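Local coordinates for CooT (PDB 6FAN), which probably acts as a nickel chaperone in the maturation of carbon monoxide dehydrogenase, at residues L33-I36 with F37-K41. Numbering follows the deposited sequence.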
ATOM      1  N   LEU E  33      -2.341   0.013  10.819  1.00 30.22           N
ATOM      2  CA  LEU E  33      -2.682  -1.247  10.124  1.00 30.34           C
ATOM      3  C   LEU E  33      -3.776  -1.942  10.870  1.00 35.59           C
ATOM      4  O   LEU E  33      -3.749  -1.983  12.094  1.00 37.83           O
ATOM      5  CB  LEU E  33      -1.451  -2.147  10.019  1.00 27.38           C
ATOM      6  CG  LEU E  33      -0.439  -1.868   8.914  1.00 34.60           C
ATOM      7  CD1 LEU E  33       0.243  -0.486   9.002  1.00 37.28           C
ATOM      8  CD2 LEU E  33       0.636  -2.930   8.986  1.00 36.44           C
ATOM      9  N   GLU E  34      -4.790  -2.425  10.144  1.00 28.43           N
ATOM     10  CA  GLU E  34      -5.836  -3.233  10.779  1.00 28.99           C
ATOM     11  C   GLU E  34      -5.927  -4.537   9.998  1.00 33.51           C
ATOM     12  O   GLU E  34      -6.076  -4.518   8.742  1.00 29.41           O
ATOM     13  CB  GLU E  34      -7.160  -2.500  10.764  1.00 31.87           C
ATOM     14  CG  GLU E  34      -8.349  -3.280  11.332  1.00 35.75           C
ATOM     15  CD  GLU E  34      -9.666  -2.510  11.244  1.00 42.10           C
ATOM     16  OE1 GLU E  34     -10.246  -2.303  10.166  1.00 50.02           O
ATOM     17  OE2 GLU E  34     -10.114  -2.015  12.276  1.00 45.94           O
ATOM     18  N   ASN E  35      -5.817  -5.661  10.730  1.00 34.14           N
ATOM     19  CA  ASN E  35      -5.922  -6.956  10.053  1.00 40.72           C
ATOM     20  C   ASN E  35      -7.368  -7.445   9.986  1.00 44.32           C
ATOM     21  O   ASN E  35      -8.274  -6.793  10.545  1.00 43.52           O
ATOM     22  CB  ASN E  35      -4.941  -8.002  10.598  1.00 35.79           C
ATOM     23  CG  ASN E  35      -5.376  -8.629  11.973  1.00 41.66           C
ATOM     24  OD1 ASN E  35      -6.518  -8.502  12.472  1.00 36.83           O
ATOM     25  ND2 ASN E  35      -4.438  -9.323  12.570  1.00 45.70           N
ATOM     26  N   ILE E  36      -7.588  -8.569   9.294  1.00 44.27           N
ATOM     27  CA  ILE E  36      -8.964  -9.058   9.105  1.00 47.10           C
ATOM     28  C   ILE E  36      -9.689  -9.490  10.424  1.00 43.17           C
ATOM     29  O   ILE E  36     -10.894  -9.615  10.436  1.00 49.50           O
ATOM     30  CB  ILE E  36      -9.054 -10.204   8.060  1.00 41.29           C
ATOM     31  CG1 ILE E  36      -8.324 -11.476   8.544  1.00 45.88           C
ATOM     32  CG2 ILE E  36      -8.596  -9.720   6.701  1.00 42.21           C
ATOM     33  CD1 ILE E  36      -8.837 -12.709   7.781  1.00 49.63           C
ATOM     34  N   PHE E  37      -8.925  -9.706  11.499  1.00 41.14           N
ATOM     35  CA  PHE E  37      -9.501 -10.068  12.815  1.00 54.33           C
ATOM     36  C   PHE E  37      -9.792  -8.843  13.679  1.00 59.49           C
ATOM     37  O   PHE E  37     -10.321  -8.984  14.788  1.00 75.78           O
ATOM     38  CB  PHE E  37      -8.589 -11.074  13.566  1.00 53.24           C
ATOM     39  CG  PHE E  37      -8.177 -12.261  12.727  1.00 48.58           C
ATOM     40  CD1 PHE E  37      -9.139 -13.206  12.236  1.00 50.50           C
ATOM     41  CD2 PHE E  37      -6.863 -12.375  12.316  1.00 53.34           C
ATOM     42  CE1 PHE E  37      -8.750 -14.225  11.406  1.00 50.69           C
ATOM     43  CE2 PHE E  37      -6.456 -13.469  11.528  1.00 55.54           C
ATOM     44  CZ  PHE E  37      -7.400 -14.402  11.088  1.00 51.10           C
ATOM     45  N   GLY E  38      -9.450  -7.657  13.167  1.00 50.80           N
ATOM     46  CA  GLY E  38      -9.742  -6.369  13.831  1.00 49.02           C
ATOM     47  C   GLY E  38      -8.606  -5.907  14.727  1.00 47.24           C
ATOM     48  O   GLY E  38      -8.714  -4.870  15.360  1.00 44.62           O
ATOM     49  N   GLN E  39      -7.509  -6.663  14.770  1.00 44.51           N
ATOM     50  CA  GLN E  39      -6.330  -6.242  15.495  1.00 46.45           C
ATOM     51  C   GLN E  39      -5.647  -5.066  14.813  1.00 42.28           C
ATOM     52  O   GLN E  39      -5.465  -5.062  13.579  1.00 43.16           O
ATOM     53  CB  GLN E  39      -5.372  -7.433  15.682  1.00 54.71           C
ATOM     54  CG  GLN E  39      -4.182  -7.109  16.586  1.00 59.35           C
ATOM     55  CD  GLN E  39      -3.050  -8.151  16.608  1.00 69.94           C
ATOM     56  OE1 GLN E  39      -3.239  -9.342  16.256  1.00 73.66           O
ATOM     57  NE2 GLN E  39      -1.835  -7.691  17.011  1.00 58.11           N
ATOM     58  N   ARG E  40      -5.273  -4.055  15.594  1.00 39.42           N
ATOM     59  CA  ARG E  40      -4.653  -2.833  15.054  1.00 37.09           C
ATOM     60  C   ARG E  40      -3.261  -2.617  15.604  1.00 41.92           C
ATOM     61  O   ARG E  40      -3.006  -2.912  16.758  1.00 42.46           O
ATOM     62  CB  ARG E  40      -5.520  -1.615  15.348  1.00 37.95           C
ATOM     63  CG  ARG E  40      -6.880  -1.702  14.711  1.00 37.25           C
ATOM     64  CD  ARG E  40      -7.861  -0.746  15.353  1.00 37.71           C
ATOM     65  NE  ARG E  40      -9.127  -0.838  14.634  1.00 37.13           N
ATOM     66  CZ  ARG E  40     -10.191  -0.076  14.865  1.00 36.52           C
ATOM     67  NH1 ARG E  40     -10.182   0.850  15.830  1.00 44.22           N
ATOM     68  NH2 ARG E  40     -11.258  -0.217  14.116  1.00 36.86           N
ATOM     69  N   LYS E  41      -2.363  -2.105  14.765  1.00 36.42           N
ATOM     70  CA  LYS E  41      -1.011  -1.712  15.179  1.00 35.05           C
ATOM     71  C   LYS E  41      -0.593  -0.471  14.423  1.00 38.70           C
ATOM     72  O   LYS E  41      -0.957  -0.306  13.252  1.00 36.17           O
ATOM     73  CB  LYS E  41       0.010  -2.803  14.844  1.00 38.81           C
ATOM     74  CG  LYS E  41      -0.054  -4.079  15.686  1.00 37.82           C
ATOM     75  CD  LYS E  41       1.302  -4.787  15.447  1.00 42.63           C
ATOM     76  CE  LYS E  41       1.339  -6.181  16.064  1.00 43.14           C
ATOM     77  NZ  LYS E  41       2.691  -6.717  15.777  1.00 51.66           N
TER
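Glu34 and Arg40 run side by side from facing positions of a beta hairpin, a non-hydrogen-bonded antiparallel pair, and end in a side-on salt bridge. Both bonds converge on one carboxylate oxygen: Glu34 OE2 accepts from Arg40 NE and from Arg40 NH2, each at 2.8 Å, lying at the guanidinium edge close to its plane. Carboxylate and guanidinium planes are turned 32° apart; NE comes from the anti side, tilted out of the carboxylate plane, while NH2 meets OE2 nearly end-on to the C-O bond. Glu34 CG stands anti to the backbone N (chi1 177°), which lays its methylenes along Arg40 CG. With an alanine in place of Glu34, Arg40 NE and NH2 would probably lose this acceptor and its charge, leaving the guanidinium freer to turn.

Backbone bonds hold strand 30-35 to strand 40-43, an outermost strand of the chain's sheet. Leu33 and Lys41 form the hydrogen-bonded pair, and Asn35 N binds Gln39 O at 2.9 Å. A type I turn from Asn35 to Gly38 with a G1 beta bulge closes the hairpin, Gly38 N reaching Asn35 O at 3.0 Å; the positive phi of Gly38 favours glycine there.

The Asn35 amide braces this turn from within. Asn35 OD1 accepts from Phe37 N at 2.9 Å and from Gln39 N at 3.1 Å, the two donors on opposite faces of the amide plane; CG, set between the backbone N and carbonyl carbon (chi1 77°), brings OD1 back over the turn.

Within the turn, the apolar contact is Ile36 on Phe37: Ile36 CG1 sits over the ring centre, 3.9 Å from the Phe37 centroid, a CH-pi contact. Ile36 also packs on Val53 of the second subunit.

The turn is thus held mainly by neutral backbone and amide bonds, the charged pair adding a surface grip that solvent probably weakens.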